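PDB 3FIW: putative tetR-family transcriptional regulator from Streptomyces coelicolor, which probably binds DNA through an N-terminal helix-turn-helix domain and regulates transcription, most likely as a repressor. Local coordinates for residues 25-28 / 29-33; 97-100 / 101-105; 119-123 / 124-128; 146-149 / 150-154. All blocks are in the same frame, centred on the assembly; numbering follows the deposited sequence.

Interaction 1 opens helix 27-41 of the DNA-binding domain, where Val-30 packs on Leu-51 and Leu-55 of the predicted helix-turn-helix (residues 47-66). The other three lie in the helical C-terminal domain. Interactions 2 and 4 are neighbours, their centres about 14 Å apart; they touch where Phe-100 CE1 meets Met-154 SE at 3.7 Å, and both reach the second subunit. Interaction 3 lies between the two regions, its centre about 19 Å from that of interaction 1 and about 21 Å from that of interaction 2; Leu-120 packs on helix 27-41. Interactions 1 and 4 are farthest apart, about 37 Å between centres, on opposite sides of the chain's centre.

Interaction 1 of 4, residues 25-28 / 29-33; sequences MNRE and TVITE
Two donors of Thr-32 grip the carbonyl oxygen of Glu-28: the backbone N of Thr-32 lies 2.8 Å from Glu-28 O, and the hydroxyl OG1 of Thr-32 donates to the same oxygen over 2.9 Å. They arrive from opposite faces of the peptide plane, the hydroxyl well above it rather than on a lone pair. Thr-32 can do this because its OG1 stands beside its own backbone N (chi1 -71°), turned back over the preceding turn. Two residues earlier the helix ladder begins at Asn-26, the N-cap of helix 27-41, whose carbonyl O takes the N-H of Val-30 at 3.1 Å; Ile-31 N follows with a straighter bond to Arg-27 O at 3.0 Å.

Met-25, a selenomethionine, makes apolar contacts across the first turn. It bends at chi2 and chi3 and thereby brings CE to 3.6 Å from Thr-29 CG2, the two side chains crossing at about a right angle; the same methyl lies 4.1 Å from Val-30 CG2. Arg-27 starts extended, CG anti to the backbone N, and bends at chi3, so that both Arg-27 CG, at 3.6 Å, and the guanidinium NH2, at 3.3 Å, approach Ile-31 CD1. Phe-66 touches Arg-27, Val-30 and Ile-31, while Leu-51 and Leu-55 of helix 48-55 pack on Val-30. The branched Val-30 and Ile-31 thus suit the buried side, and Thr-32 suits the exposed one, where its hydroxyl finds an acceptor in its own helix. The doubled grip probably fixes the rotation of the Thr-32 side chain and satisfies its hydroxyl within the helix.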
# COMPACT_ATOMS: atom_id res chain seq x y z
N MSE A 25 1.44 23.99 -26.77
CA MSE A 25 0.62 22.87 -26.28
C MSE A 25 0.96 21.50 -26.87
O MSE A 25 1.04 21.32 -28.08
CB MSE A 25 -0.87 23.18 -26.34
CG MSE A 25 -1.28 24.19 -25.28
SE MSE A 25 -1.26 23.46 -23.46
CE MSE A 25 0.64 23.24 -23.04
N ASN A 26 1.11 20.53 -25.98
CA ASN A 26 1.92 19.36 -26.23
C ASN A 26 1.47 18.39 -25.13
O ASN A 26 1.22 18.82 -23.99
CB ASN A 26 3.36 19.85 -26.08
CG ASN A 26 4.40 18.79 -26.32
OD1 ASN A 26 5.49 19.08 -26.83
ND2 ASN A 26 4.12 17.56 -25.87
N ARG A 27 1.30 17.11 -25.45
CA ARG A 27 0.86 16.15 -24.43
C ARG A 27 1.86 16.01 -23.26
O ARG A 27 1.49 16.23 -22.11
CB ARG A 27 0.53 14.79 -25.05
CG ARG A 27 0.04 13.76 -24.07
CD ARG A 27 -0.30 12.46 -24.78
NE ARG A 27 -1.49 11.84 -24.20
CZ ARG A 27 -1.50 10.93 -23.22
NH1 ARG A 27 -2.66 10.45 -22.79
NH2 ARG A 27 -0.37 10.47 -22.66
N GLU A 28 3.12 15.69 -23.58
CA GLU A 28 4.18 15.50 -22.55
C GLU A 28 4.31 16.69 -21.57
O GLU A 28 4.40 16.49 -20.36
CB GLU A 28 5.55 15.12 -23.17
CG GLU A 28 5.98 16.01 -24.37
CD GLU A 28 7.25 15.53 -25.12
OE1 GLU A 28 8.07 16.41 -25.48
OE2 GLU A 28 7.41 14.29 -25.33
N THR A 29 4.28 17.89 -22.13
CA THR A 29 4.12 19.18 -21.47
C THR A 29 2.96 19.25 -20.52
O THR A 29 3.10 19.74 -19.43
CB THR A 29 3.89 20.28 -22.56
OG1 THR A 29 4.99 20.25 -23.45
CG2 THR A 29 3.68 21.74 -21.98
N VAL A 30 1.77 18.86 -20.97
CA VAL A 30 0.61 18.90 -20.08
C VAL A 30 0.82 17.96 -18.89
O VAL A 30 0.54 18.33 -17.75
CB VAL A 30 -0.70 18.61 -20.83
CG1 VAL A 30 -1.85 18.42 -19.87
CG2 VAL A 30 -1.02 19.76 -21.76
N ILE A 31 1.33 16.76 -19.18
CA ILE A 31 1.49 15.72 -18.20
C ILE A 31 2.56 16.13 -17.19
O ILE A 31 2.43 15.86 -16.01
CB ILE A 31 1.84 14.33 -18.87
CG1 ILE A 31 0.66 13.80 -19.69
CG2 ILE A 31 2.23 13.31 -17.83
CD1 ILE A 31 1.02 12.77 -20.79
N THR A 32 3.61 16.79 -17.66
CA THR A 32 4.71 17.22 -16.81
C THR A 32 4.23 18.32 -15.90
O THR A 32 4.57 18.37 -14.71
CB THR A 32 5.90 17.72 -17.69
OG1 THR A 32 6.50 16.58 -18.33
CG2 THR A 32 6.95 18.42 -16.85
N GLU A 33 3.39 19.18 -16.47
CA GLU A 33 2.75 20.24 -15.72
C GLU A 33 1.73 19.70 -14.69
O GLU A 33 1.52 20.32 -13.63
CB GLU A 33 2.10 21.20 -16.70
CG GLU A 33 1.97 22.61 -16.16
CD GLU A 33 3.31 23.34 -15.98
OE1 GLU A 33 4.24 23.21 -16.81
OE2 GLU A 33 3.40 24.07 -14.97

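Interaction 2 of 4, residues 97-100 / 101-105; sequences HGWF and LRNTR
The indole of Trp-99 carries Asn-103 on one face and Arg-102 at its edge. Asn-103 CB makes a CH-pi contact 3.9 Å from the centroid of the six-membered ring, only 15° off its normal, and the Asn-103 amide continues nearly flat along the ring, the two planes 20° apart. At the rim, Arg-102 NH1 comes within 3.9 Å of Trp-99 CD1, with the guanidinium turned almost perpendicular to the indole; a face of that guanidinium lies over the Trp-99 backbone. Both polar ends are held from outside: Arg-102 NH1 forms a salt bridge with Glu-94, and Asn-103 OD1 accepts a hydrogen bond from Lys-136. Phe-139 adds an edge-to-face contact to the indole, so a large aromatic residue suits this buried place.

His-97 sends its imidazole along the helix, CG trans to the amide nitrogen (chi1 -170°), until Leu-101 CD1 meets the ring edge, 4.0 Å from His-97 ND1. Farther along, Phe-100 O accepts both the backbone N of Thr-104, at 3.2 Å, and Thr-104 OG1, at 3.3 Å, the donors reaching it from opposite faces of its plane. A threonine suits this buried position because the helix itself supplies its hydroxyl with an acceptor. On the second subunit, Leu-197 packs on Leu-101 and Phe-193 on Thr-104, while Arg-105 pairs with Glu-194 there. Such one-turn pairing along a helix, with Trp-99 turned to its own subunit, Leu-101 to the partner, and Phe-100 and Thr-104 touching both, fits the helical C-terminal domain through which TetR-family regulators dimerise.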
# COMPACT_ATOMS: atom_id res chain seq x y z
N HIS A 97 21.86 -10.14 -5.57
CA HIS A 97 21.35 -9.84 -4.24
C HIS A 97 21.30 -8.33 -4.02
O HIS A 97 20.27 -7.82 -3.64
CB HIS A 97 22.19 -10.56 -3.17
CG HIS A 97 21.62 -10.50 -1.78
ND1 HIS A 97 20.90 -9.42 -1.30
CD2 HIS A 97 21.73 -11.36 -0.74
CE1 HIS A 97 20.57 -9.64 -0.04
NE2 HIS A 97 21.04 -10.82 0.32
N GLY A 98 22.43 -7.65 -4.24
CA GLY A 98 22.54 -6.20 -4.22
C GLY A 98 21.68 -5.50 -5.26
O GLY A 98 21.12 -4.45 -4.97
N TRP A 99 21.58 -6.07 -6.47
CA TRP A 99 20.70 -5.55 -7.48
C TRP A 99 19.25 -5.64 -7.02
O TRP A 99 18.48 -4.67 -7.13
CB TRP A 99 20.82 -6.30 -8.80
CG TRP A 99 19.73 -5.83 -9.78
CD1 TRP A 99 19.81 -4.77 -10.65
CD2 TRP A 99 18.39 -6.37 -9.93
NE1 TRP A 99 18.61 -4.62 -11.33
CE2 TRP A 99 17.75 -5.60 -10.93
CE3 TRP A 99 17.70 -7.43 -9.34
CZ2 TRP A 99 16.44 -5.86 -11.34
CZ3 TRP A 99 16.41 -7.69 -9.74
CH2 TRP A 99 15.78 -6.92 -10.73
N PHE A 100 18.85 -6.78 -6.49
CA PHE A 100 17.46 -6.89 -5.97
C PHE A 100 17.09 -5.76 -5.00
O PHE A 100 16.06 -5.09 -5.14
CB PHE A 100 17.20 -8.28 -5.34
CG PHE A 100 15.76 -8.52 -5.01
CD1 PHE A 100 14.93 -9.15 -5.90
CD2 PHE A 100 15.23 -8.08 -3.80
CE1 PHE A 100 13.61 -9.35 -5.61
CE2 PHE A 100 13.92 -8.28 -3.50
CZ PHE A 100 13.11 -8.91 -4.40
N LEU A 101 17.92 -5.55 -4.00
CA LEU A 101 17.72 -4.43 -3.09
C LEU A 101 17.66 -3.12 -3.84
O LEU A 101 16.78 -2.32 -3.59
CB LEU A 101 18.85 -4.40 -2.05
CG LEU A 101 18.92 -5.67 -1.16
CD1 LEU A 101 20.15 -5.58 -0.28
CD2 LEU A 101 17.69 -5.85 -0.31
N ARG A 102 18.66 -2.91 -4.71
CA ARG A 102 18.76 -1.70 -5.53
C ARG A 102 17.47 -1.42 -6.37
O ARG A 102 16.94 -0.28 -6.37
CB ARG A 102 20.02 -1.76 -6.38
CG ARG A 102 20.50 -0.42 -6.95
CD ARG A 102 21.73 -0.54 -7.90
NE ARG A 102 22.63 -1.53 -7.35
CZ ARG A 102 23.10 -2.57 -8.03
NH1 ARG A 102 22.78 -2.70 -9.33
NH2 ARG A 102 23.90 -3.46 -7.43
N ASN A 103 16.95 -2.46 -7.02
CA ASN A 103 15.67 -2.35 -7.78
C ASN A 103 14.43 -1.88 -6.96
O ASN A 103 13.63 -1.02 -7.39
CB ASN A 103 15.37 -3.70 -8.40
CG ASN A 103 14.23 -3.62 -9.35
OD1 ASN A 103 14.35 -3.00 -10.41
ND2 ASN A 103 13.11 -4.19 -8.98
N THR A 104 14.29 -2.44 -5.76
CA THR A 104 13.18 -2.09 -4.87
C THR A 104 13.39 -0.67 -4.31
O THR A 104 12.41 0.11 -4.21
CB THR A 104 13.05 -3.07 -3.68
OG1 THR A 104 13.03 -4.38 -4.16
CG2 THR A 104 11.73 -2.85 -2.88
N ARG A 105 14.64 -0.36 -3.93
CA ARG A 105 15.02 1.02 -3.56
C ARG A 105 14.71 2.01 -4.68
O ARG A 105 14.22 3.11 -4.44
CB ARG A 105 16.47 1.15 -3.13
CG ARG A 105 16.84 0.44 -1.80
CD ARG A 105 18.38 0.37 -1.63
NE ARG A 105 18.67 -0.32 -0.39
CZ ARG A 105 19.68 -1.17 -0.18
NH1 ARG A 105 20.54 -1.47 -1.15
NH2 ARG A 105 19.82 -1.75 1.04

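Interaction 3 of 4, residues 119-123 / 124-128; sequences RLHAG and SRPTA
Helix 117-123 ends where Ser-124 N bonds back to Leu-120 O at 3.2 Å, with a second, weak bond to His-121 O, and Ser-124 is the first residue to leave helical backbone angles. This helix C-terminus in the C-terminal domain leads into the loop before helix 130-142. Gly-123 closes the last turn with no CB to press against Arg-119 O.

Past the turn, Pro-126 lays its ring carbons over one face of the His-121 imidazole, Pro-126 CD being 3.5 Å from His-121 CD2. The two side chains cross at about a right angle, and the flat imidazole, itself edge-to-face with Phe-107, suits the proline ring. Arg-125 folds back, its chain bent at chi3 (-129°), and sets a guanidinium face over Ala-122 O; Arg-125 NH1 is only 2.7 Å from that oxygen, but the angle is too poor for a hydrogen bond. An attraction of charge for a carbonyl at the helix end probably contributes. Replacing Arg-125 with leucine would probably leave Ala-122 O without this positive partner and lose the contact with Ala-170 of the second subunit. Arg-125 CA also sits 3.3 Å from His-121 O in a CA-H...O contact.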
# COMPACT_ATOMS: atom_id res chain seq x y z
N ARG A 119 -0.40 6.85 -3.89
CA ARG A 119 -1.85 6.90 -4.18
C ARG A 119 -2.12 7.11 -5.66
O ARG A 119 -3.08 6.55 -6.22
CB ARG A 119 -2.56 8.02 -3.38
CG ARG A 119 -2.73 7.73 -1.89
CD ARG A 119 -3.32 8.94 -1.18
NE ARG A 119 -4.51 9.39 -1.90
CZ ARG A 119 -5.02 10.62 -1.85
NH1 ARG A 119 -6.10 10.87 -2.55
NH2 ARG A 119 -4.50 11.58 -1.08
N LEU A 120 -1.28 7.91 -6.30
CA LEU A 120 -1.37 8.07 -7.74
C LEU A 120 -1.13 6.75 -8.44
O LEU A 120 -1.90 6.36 -9.33
CB LEU A 120 -0.37 9.13 -8.23
CG LEU A 120 -0.37 9.46 -9.72
CD1 LEU A 120 -1.58 10.28 -10.16
CD2 LEU A 120 0.95 10.17 -10.10
N HIS A 121 -0.06 6.04 -8.05
CA HIS A 121 0.23 4.74 -8.63
C HIS A 121 -0.88 3.73 -8.43
O HIS A 121 -1.44 3.18 -9.41
CB HIS A 121 1.50 4.22 -7.99
CG HIS A 121 2.12 3.06 -8.71
ND1 HIS A 121 2.07 1.76 -8.21
CD2 HIS A 121 2.84 3.00 -9.85
CE1 HIS A 121 2.75 0.96 -9.02
NE2 HIS A 121 3.22 1.68 -10.02
N ALA A 122 -1.23 3.50 -7.17
CA ALA A 122 -2.28 2.53 -6.77
C ALA A 122 -3.62 2.83 -7.45
O ALA A 122 -4.32 1.91 -7.90
CB ALA A 122 -2.44 2.46 -5.26
N GLY A 123 -3.95 4.11 -7.55
CA GLY A 123 -5.19 4.53 -8.17
C GLY A 123 -5.33 4.30 -9.68
O GLY A 123 -6.45 4.09 -10.17
N SER A 124 -4.23 4.38 -10.41
CA SER A 124 -4.23 4.21 -11.85
C SER A 124 -3.08 3.35 -12.25
O SER A 124 -2.23 3.81 -13.01
CB SER A 124 -4.01 5.55 -12.57
OG SER A 124 -4.77 6.58 -12.01
N ARG A 125 -3.03 2.13 -11.74
CA ARG A 125 -1.95 1.18 -12.04
C ARG A 125 -1.37 1.26 -13.46
O ARG A 125 -2.01 0.83 -14.42
CB ARG A 125 -2.39 -0.24 -11.71
CG ARG A 125 -2.35 -0.53 -10.21
CD ARG A 125 -3.36 -1.57 -9.74
NE ARG A 125 -4.13 -1.04 -8.61
CZ ARG A 125 -3.70 -0.92 -7.34
NH1 ARG A 125 -4.54 -0.40 -6.43
NH2 ARG A 125 -2.44 -1.28 -6.97
N PRO A 126 -0.14 1.83 -13.58
CA PRO A 126 0.61 1.96 -14.85
C PRO A 126 0.89 0.60 -15.44
O PRO A 126 0.93 -0.39 -14.71
CB PRO A 126 1.95 2.57 -14.42
CG PRO A 126 1.70 3.20 -13.14
CD PRO A 126 0.61 2.40 -12.45
N THR A 127 1.12 0.53 -16.75
CA THR A 127 1.42 -0.76 -17.36
C THR A 127 2.93 -0.96 -17.42
O THR A 127 3.65 -0.14 -18.00
CB THR A 127 0.74 -0.90 -18.74
OG1 THR A 127 1.45 -0.13 -19.71
CG2 THR A 127 -0.78 -0.43 -18.67
N ALA A 128 3.43 -2.02 -16.78
CA ALA A 128 4.86 -2.31 -16.76
C ALA A 128 5.43 -2.69 -18.13
O ALA A 128 4.75 -3.32 -18.96
CB ALA A 128 5.16 -3.40 -15.73

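Interaction 4 of 4, residues 146-149 / 150-154; sequences PERH and AQMAM
Glu-147 and Gln-151, one turn apart, meet through both backbone and side chain. The backbone bond is the straighter: Gln-151 N donates to Glu-147 O over 2.9 Å with an N-H...O angle of 177°. The side-chain bond is weak, since Gln-151 NE2 also lies 2.9 Å from Glu-147 OE2 but meets it at 125°, the amide and carboxylate planes being 20° apart. The stronger partner of OE2 is Arg-134 of helix 130-142, which forms a salt bridge with it. With an alanine here in place of Glu-147, the Arg-134 charge would probably lose this mate and the amide of Gln-151 would be freer to turn.

These residues form the first turns of helix 147-170, in the helical C-terminal domain of the TetR family. Pro-146 stands at the N-cap, where a residue with no N-H costs the helix nothing, and its carbonyl O accepts Ala-150 N at 3.0 Å. The ladder continues with Met-152 N to Arg-148 O at 3.1 Å and Ala-153 N to His-149 O at 2.9 Å, so each of the four carbonyls from Pro-146 to His-149 receives a backbone N-H.

Arg-148 kinks at chi2, which turns its guanidinium forward along the helix so that the selenium of Met-152, a selenomethionine, lies over one of its faces; Arg-148 NH1 is 3.7 Å from Met-152 CG. The small Ala-150 lets Met-137 of helix 130-142 come close. His-149 faces the partner, its ring stacked with His-207 of the second subunit, and Leu-204 of that subunit packs against both His-149 and Ala-153.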
# COMPACT_ATOMS: atom_id res chain seq x y z
N PRO A 146 15.52 -19.54 -8.18
CA PRO A 146 14.50 -20.35 -8.85
C PRO A 146 13.35 -19.45 -9.30
O PRO A 146 12.96 -18.57 -8.55
CB PRO A 146 14.03 -21.30 -7.75
CG PRO A 146 15.19 -21.36 -6.79
CD PRO A 146 15.71 -19.96 -6.78
N GLU A 147 12.83 -19.66 -10.52
CA GLU A 147 11.90 -18.71 -11.15
C GLU A 147 10.66 -18.32 -10.33
O GLU A 147 10.32 -17.14 -10.28
CB GLU A 147 11.44 -19.20 -12.53
CG GLU A 147 10.27 -18.34 -13.04
CD GLU A 147 10.37 -17.99 -14.50
OE1 GLU A 147 10.80 -18.88 -15.28
OE2 GLU A 147 10.00 -16.84 -14.88
N ARG A 148 9.99 -19.32 -9.77
CA ARG A 148 8.78 -19.15 -9.03
C ARG A 148 9.07 -18.26 -7.84
O ARG A 148 8.35 -17.33 -7.62
CB ARG A 148 8.23 -20.51 -8.57
CG ARG A 148 6.99 -20.46 -7.64
CD ARG A 148 5.68 -20.02 -8.35
NE ARG A 148 4.44 -20.27 -7.59
CZ ARG A 148 4.31 -20.28 -6.24
NH1 ARG A 148 5.35 -20.06 -5.42
NH2 ARG A 148 3.11 -20.51 -5.70
N HIS A 149 10.16 -18.52 -7.13
CA HIS A 149 10.56 -17.67 -6.01
C HIS A 149 10.94 -16.22 -6.39
O HIS A 149 10.62 -15.30 -5.67
CB HIS A 149 11.66 -18.31 -5.19
CG HIS A 149 11.27 -19.64 -4.63
ND1 HIS A 149 10.28 -19.78 -3.70
CD2 HIS A 149 11.72 -20.88 -4.91
CE1 HIS A 149 10.15 -21.07 -3.40
NE2 HIS A 149 11.01 -21.75 -4.13
N ALA A 150 11.61 -16.06 -7.53
CA ALA A 150 11.99 -14.74 -8.09
C ALA A 150 10.75 -13.94 -8.34
O ALA A 150 10.63 -12.82 -7.82
CB ALA A 150 12.84 -14.89 -9.38
N GLN A 151 9.80 -14.51 -9.07
CA GLN A 151 8.49 -13.88 -9.34
C GLN A 151 7.74 -13.42 -8.07
O GLN A 151 7.31 -12.23 -7.96
CB GLN A 151 7.64 -14.80 -10.23
CG GLN A 151 7.51 -14.25 -11.70
CD GLN A 151 7.79 -15.29 -12.80
OE1 GLN A 151 7.73 -16.52 -12.57
NE2 GLN A 151 8.09 -14.80 -14.02
N MSE A 152 7.61 -14.35 -7.11
CA MSE A 152 6.95 -14.05 -5.81
C MSE A 152 7.64 -12.95 -5.04
O MSE A 152 6.96 -12.01 -4.59
CB MSE A 152 6.80 -15.31 -4.99
CG MSE A 152 6.01 -16.39 -5.75
SE MSE A 152 4.16 -15.83 -6.10
CE MSE A 152 4.28 -15.14 -7.88
N ALA A 153 8.97 -13.03 -4.93
CA ALA A 153 9.82 -12.00 -4.31
C ALA A 153 9.63 -10.65 -4.93
O ALA A 153 9.39 -9.63 -4.20
CB ALA A 153 11.30 -12.40 -4.37
N MSE A 154 9.70 -10.64 -6.26
CA MSE A 154 9.44 -9.41 -7.00
C MSE A 154 8.06 -8.82 -6.76
O MSE A 154 7.95 -7.62 -6.61
CB MSE A 154 9.66 -9.63 -8.49
CG MSE A 154 11.08 -9.98 -8.80
SE MSE A 154 12.22 -8.41 -8.88
CE MSE A 154 11.59 -7.74 -10.60